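Local coordinates for protein phosphoserine aminotransferase (Bacillus circulans, PDB 2C0R) that catalyses the reversible, pyridoxal-phosphate-dependent exchange of an amino group between phosphoserine and 2-oxoglutarate in serine biosynthesis, and a parallel step toward pyridoxine, at residues 38-41 / 45-48; 300-305 / 311-316. The protein carries 1 engineered substitution. All blocks are in the same frame, centred on the assembly; numbering follows the deposited sequence.

How the interactions relate
Interaction 1 comes first along the chain: it joins the loop after helix 17-25 to the opening turn of helix 45-61. Interaction 2 follows much later, between strand 299-303 of the three-stranded antiparallel sheet and helix 307-319. Their centres are about 45 Å apart, on opposite sides of the centre of the chain, and their nearest atoms stay about 30 Å from each other, so the two do not touch; they also share no helix, strand or sheet. Both lie in the part of the chain that makes up the class-V aminotransferase fold. Interaction 1 sits at the dimer side, near a probable glutamate-binding arginine, whereas interaction 2 is a buried apolar contact within the packing of the small sheet.

Interaction 1. Residues 38-41 / 45-48; sequences MEMS and AVYE
Met40 and Val46 meet through sulfur and methyl: SD of Met40 lies 3.5 Å from CG1 of Val46, the two side chains approach at a slant, and Tyr30 touches both. With CG anti to its carbonyl carbon (chi1 -64°) and the chain extended beyond it, Met40 carries its thioether across to the helix. The second touch is backbone to side chain, Ser41 O lying 3.3 Å from CB of Tyr47. No direct hydrogen bond joins the segments; a water does so instead, donating to Ser41 O at 2.8 Å and accepting from Tyr47 N at 2.8 Å. It thereby serves a backbone N-H in the first turn of helix 45-61, where no preceding turn of helix supplies a carbonyl. The motif is thus a loop folded back on the N-terminal turn of the helix it leads into, with three residues between the segments. Among those three is Arg43, which probably binds L-glutamate, as in related enzymes; its backbone N is hydrogen-bonded to Ser41 OG. Placing CG anti to the backbone N (chi1 169°) leaves Tyr47 CB against Ser41 O while the ring leads away from 38-41 toward Pro240 and helix 242-257, its OH hydrogen-bonded to His51 ND1. On the dimer side, Glu39 OE1 forms a salt bridge with Arg4 of the second subunit, and Glu39 OE2 accepts a hydrogen bond from Leu15 N of that subunit.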
loop_
_atom_site.group_PDB
_atom_site.type_symbol
_atom_site.label_atom_id
_atom_site.label_comp_id
_atom_site.label_asym_id
_atom_site.label_seq_id
_atom_site.Cartn_x
_atom_site.Cartn_y
_atom_site.Cartn_z
ATOM N N MET A 38 -10.674 -8.714 -3.359
ATOM C CA MET A 38 -10.025 -8.327 -2.106
ATOM C C MET A 38 -9.973 -9.385 -1.023
ATOM O O MET A 38 -9.249 -9.202 -0.040
ATOM C CB MET A 38 -10.802 -7.178 -1.450
ATOM C CG MET A 38 -10.613 -5.830 -2.122
ATOM S SD MET A 38 -11.653 -4.760 -1.083
ATOM C CE MET A 38 -10.826 -3.198 -1.406
ATOM N N GLU A 39 -10.791 -10.420 -1.158
ATOM C CA GLU A 39 -10.888 -11.406 -0.097
ATOM C C GLU A 39 -10.135 -12.681 -0.410
ATOM O O GLU A 39 -10.296 -13.653 0.349
ATOM C CB GLU A 39 -12.377 -11.768 0.121
ATOM C CG GLU A 39 -13.227 -10.598 0.554
ATOM C CD GLU A 39 -14.675 -11.068 0.611
ATOM O OE1 GLU A 39 -15.250 -11.359 -0.473
ATOM O OE2 GLU A 39 -15.216 -11.168 1.730
ATOM N N MET A 40 -9.419 -12.683 -1.517
ATOM C CA MET A 40 -8.842 -13.958 -1.976
ATOM C C MET A 40 -7.372 -14.030 -1.591
ATOM O O MET A 40 -6.693 -13.004 -1.371
ATOM C CB MET A 40 -8.915 -13.995 -3.493
ATOM C CG MET A 40 -10.361 -13.995 -3.971
ATOM S SD MET A 40 -10.261 -14.240 -5.745
ATOM C CE MET A 40 -12.005 -14.049 -6.136
ATOM N N SER A 41 -6.829 -15.230 -1.518
ATOM C CA SER A 41 -5.435 -15.408 -1.182
ATOM C C SER A 41 -4.547 -14.830 -2.269
ATOM O O SER A 41 -4.802 -15.071 -3.460
ATOM C CB SER A 41 -5.162 -16.918 -1.089
ATOM O OG SER A 41 -3.765 -17.106 -0.784
ATOM N N ALA A 45 -4.668 -19.180 -7.188
ATOM C CA ALA A 45 -4.514 -19.028 -8.636
ATOM C C ALA A 45 -5.329 -17.884 -9.212
ATOM O O ALA A 45 -4.930 -17.308 -10.228
ATOM C CB ALA A 45 -4.905 -20.306 -9.393
ATOM N N VAL A 46 -6.468 -17.543 -8.634
ATOM C CA VAL A 46 -7.280 -16.430 -9.173
ATOM C C VAL A 46 -6.552 -15.105 -9.010
ATOM O O VAL A 46 -6.417 -14.382 -9.993
ATOM C CB VAL A 46 -8.655 -16.397 -8.505
ATOM C CG1 VAL A 46 -9.460 -15.195 -8.998
ATOM C CG2 VAL A 46 -9.449 -17.694 -8.796
ATOM N N TYR A 47 -6.086 -14.803 -7.798
ATOM C CA TYR A 47 -5.383 -13.534 -7.665
ATOM C C TYR A 47 -4.098 -13.617 -8.465
ATOM O O TYR A 47 -3.684 -12.669 -9.091
ATOM C CB TYR A 47 -5.209 -13.150 -6.136
ATOM C CG TYR A 47 -4.232 -11.964 -6.198
ATOM C CD1 TYR A 47 -4.722 -10.717 -6.561
ATOM C CD2 TYR A 47 -2.870 -12.050 -5.939
ATOM C CE1 TYR A 47 -3.918 -9.603 -6.652
ATOM C CE2 TYR A 47 -2.022 -10.982 -6.054
ATOM C CZ TYR A 47 -2.560 -9.741 -6.409
ATOM O OH TYR A 47 -1.782 -8.640 -6.535
ATOM N N GLU A 48 -3.342 -14.710 -8.382
ATOM C CA GLU A 48 -2.031 -14.785 -9.039
ATOM C C GLU A 48 -2.193 -14.531 -10.523
ATOM O O GLU A 48 -1.346 -13.919 -11.162
ATOM C CB GLU A 48 -1.379 -16.167 -8.804
ATOM C CG GLU A 48 -0.800 -16.266 -7.400
ATOM C CD GLU A 48 -0.302 -17.654 -7.087
ATOM O OE1 GLU A 48 -0.805 -18.595 -7.747
ATOM O OE2 GLU A 48 0.541 -17.744 -6.200
HETATM O O HOH W 1 -6.673 -16.023 -5.291
#

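Interaction 2. Residues 300-305 / 311-316; sequences ITFRLA and KEFVKA
Phe313 projects from helix 307-319 toward the end of strand 299-303 and meets two side chains, Leu304 and Phe302. The leucine and Phe313 cross at about a right angle, and the branch that touches is CD2, 4.2 Å from CB of Phe313. That methyl therefore packs at the base of the aromatic side chain, and it lies oblique to the ring itself. Phe302 comes to the far end of the same ring, its CZ 4.2 Å from Phe313 CZ. The latter atom sits at the edge of the Phe302 ring, near its plane, while Phe302 CZ in turn is oblique to the Phe313 ring. With CG anti to the backbone N (chi1 174°), Phe313 carries its ring off the helix into the interface with the strand. Leu304 points its CB at the helix, whereas Phe302, two residues earlier, reaches Phe313 only with the end of its ring. The chain turns directly from this strand into the helix that packs on it, a beta-alpha unit of the small antiparallel sheet. Leu334 of the neighbouring strand 334-337 touches all three side chains. Helix 344-361 closes in as well, with Phe353 and Phe357 edge-to-face to Phe313. A polar link lies beside the contact, Leu304 N being hydrogen-bonded to Glu310 OE2 of the same helix 307-319. Between the side chains of the two segments no hydrogen bond or salt bridge forms, which implies that they are held together by van der Waals contact and the burial of apolar surface.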
loop_
_atom_site.group_PDB
_atom_site.type_symbol
_atom_site.label_atom_id
_atom_site.label_comp_id
_atom_site.label_asym_id
_atom_site.label_seq_id
_atom_site.Cartn_x
_atom_site.Cartn_y
_atom_site.Cartn_z
ATOM N N ILE A 300 -0.270 20.912 -16.434
ATOM C CA ILE A 300 -0.098 22.232 -17.032
ATOM C C ILE A 300 -0.214 23.292 -15.976
ATOM O O ILE A 300 -1.237 23.455 -15.326
ATOM C CB ILE A 300 -1.160 22.427 -18.105
ATOM C CG1 ILE A 300 -1.012 21.370 -19.197
ATOM C CG2 ILE A 300 -1.123 23.857 -18.608
ATOM C CD1 ILE A 300 -1.960 21.573 -20.368
ATOM N N THR A 301 0.885 24.021 -15.809
ATOM C CA THR A 301 0.897 25.009 -14.725
ATOM C C THR A 301 0.850 26.393 -15.322
ATOM O O THR A 301 1.416 26.691 -16.378
ATOM C CB THR A 301 2.135 24.803 -13.850
ATOM O OG1 THR A 301 3.278 24.775 -14.735
ATOM C CG2 THR A 301 2.054 23.446 -13.130
ATOM N N PHE A 302 0.094 27.248 -14.630
ATOM C CA PHE A 302 -0.042 28.621 -15.120
ATOM C C PHE A 302 -0.428 29.547 -13.967
ATOM O O PHE A 302 -0.814 29.110 -12.886
ATOM C CB PHE A 302 -1.045 28.695 -16.282
ATOM C CG PHE A 302 -2.456 28.208 -16.007
ATOM C CD1 PHE A 302 -3.464 29.149 -15.887
ATOM C CD2 PHE A 302 -2.762 26.876 -15.866
ATOM C CE1 PHE A 302 -4.766 28.744 -15.652
ATOM C CE2 PHE A 302 -4.070 26.467 -15.637
ATOM C CZ PHE A 302 -5.080 27.418 -15.523
ATOM N N ARG A 303 -0.258 30.857 -14.265
ATOM C CA ARG A 303 -0.468 31.847 -13.241
ATOM C C ARG A 303 -1.353 32.972 -13.783
ATOM O O ARG A 303 -1.389 33.205 -14.997
ATOM C CB ARG A 303 0.827 32.532 -12.810
ATOM C CG ARG A 303 2.025 31.739 -12.443
ATOM C CD ARG A 303 3.135 32.702 -12.046
ATOM N NE ARG A 303 4.187 32.063 -11.296
ATOM C CZ ARG A 303 4.286 31.289 -10.236
ATOM N NH1 ARG A 303 3.251 30.865 -9.525
ATOM N NH2 ARG A 303 5.502 30.898 -9.852
ATOM N N LEU A 304 -2.004 33.641 -12.840
ATOM C CA LEU A 304 -2.682 34.903 -13.166
ATOM C C LEU A 304 -1.865 36.045 -12.568
ATOM O O LEU A 304 -0.779 35.805 -12.070
ATOM C CB LEU A 304 -4.095 34.903 -12.611
ATOM C CG LEU A 304 -5.106 34.031 -13.362
ATOM C CD1 LEU A 304 -4.780 32.557 -13.279
ATOM C CD2 LEU A 304 -6.473 34.315 -12.742
ATOM N N ALA A 305 -2.369 37.271 -12.618
ATOM C CA ALA A 305 -1.573 38.460 -12.301
ATOM C C ALA A 305 -1.321 38.559 -10.809
ATOM O O ALA A 305 -0.357 39.208 -10.378
ATOM C CB ALA A 305 -2.290 39.702 -12.784
ATOM N N LYS A 311 -6.816 32.835 -6.327
ATOM C CA LYS A 311 -7.803 32.323 -5.384
ATOM C C LYS A 311 -9.217 32.458 -5.942
ATOM O O LYS A 311 -10.076 31.577 -5.799
ATOM C CB LYS A 311 -7.648 33.104 -4.076
ATOM C CG LYS A 311 -8.956 33.482 -3.431
ATOM C CD LYS A 311 -9.423 34.912 -3.748
ATOM C CE LYS A 311 -10.911 34.982 -3.384
ATOM N NZ LYS A 311 -11.551 33.668 -3.672
ATOM N N GLU A 312 -9.495 33.585 -6.585
ATOM C CA GLU A 312 -10.812 33.843 -7.152
ATOM C C GLU A 312 -11.123 32.839 -8.252
ATOM O O GLU A 312 -12.222 32.301 -8.321
ATOM C CB GLU A 312 -10.882 35.271 -7.700
ATOM C CG GLU A 312 -12.262 35.595 -8.243
ATOM C CD GLU A 312 -13.209 35.959 -7.112
ATOM O OE1 GLU A 312 -12.744 36.118 -5.960
ATOM O OE2 GLU A 312 -14.418 36.084 -7.387
ATOM N N PHE A 313 -10.152 32.569 -9.123
ATOM C CA PHE A 313 -10.347 31.621 -10.214
ATOM C C PHE A 313 -10.687 30.275 -9.603
ATOM O O PHE A 313 -11.574 29.562 -10.069
ATOM C CB PHE A 313 -9.062 31.551 -11.016
ATOM C CG PHE A 313 -8.994 30.528 -12.127
ATOM C CD1 PHE A 313 -9.181 30.960 -13.429
ATOM C CD2 PHE A 313 -8.672 29.201 -11.925
ATOM C CE1 PHE A 313 -9.123 30.099 -14.490
ATOM C CE2 PHE A 313 -8.670 28.306 -12.966
ATOM C CZ PHE A 313 -8.870 28.751 -14.263
ATOM N N VAL A 314 -9.951 29.838 -8.582
ATOM C CA VAL A 314 -10.162 28.474 -8.022
ATOM C C VAL A 314 -11.568 28.362 -7.481
ATOM O O VAL A 314 -12.335 27.431 -7.700
ATOM C CB VAL A 314 -9.105 28.181 -6.937
ATOM C CG1 VAL A 314 -9.514 26.989 -6.076
ATOM C CG2 VAL A 314 -7.713 27.957 -7.532
ATOM N N LYS A 315 -11.919 29.419 -6.732
ATOM C CA LYS A 315 -13.200 29.375 -6.032
ATOM C C LYS A 315 -14.299 29.349 -7.068
ATOM O O LYS A 315 -15.254 28.558 -6.985
ATOM C CB LYS A 315 -13.285 30.574 -5.102
ATOM N N ALA A 316 -14.187 30.204 -8.083
ATOM C CA ALA A 316 -15.217 30.187 -9.107
ATOM C C ALA A 316 -15.219 28.864 -9.834
ATOM O O ALA A 316 -16.267 28.342 -10.184
ATOM C CB ALA A 316 -14.928 31.366 -10.030
#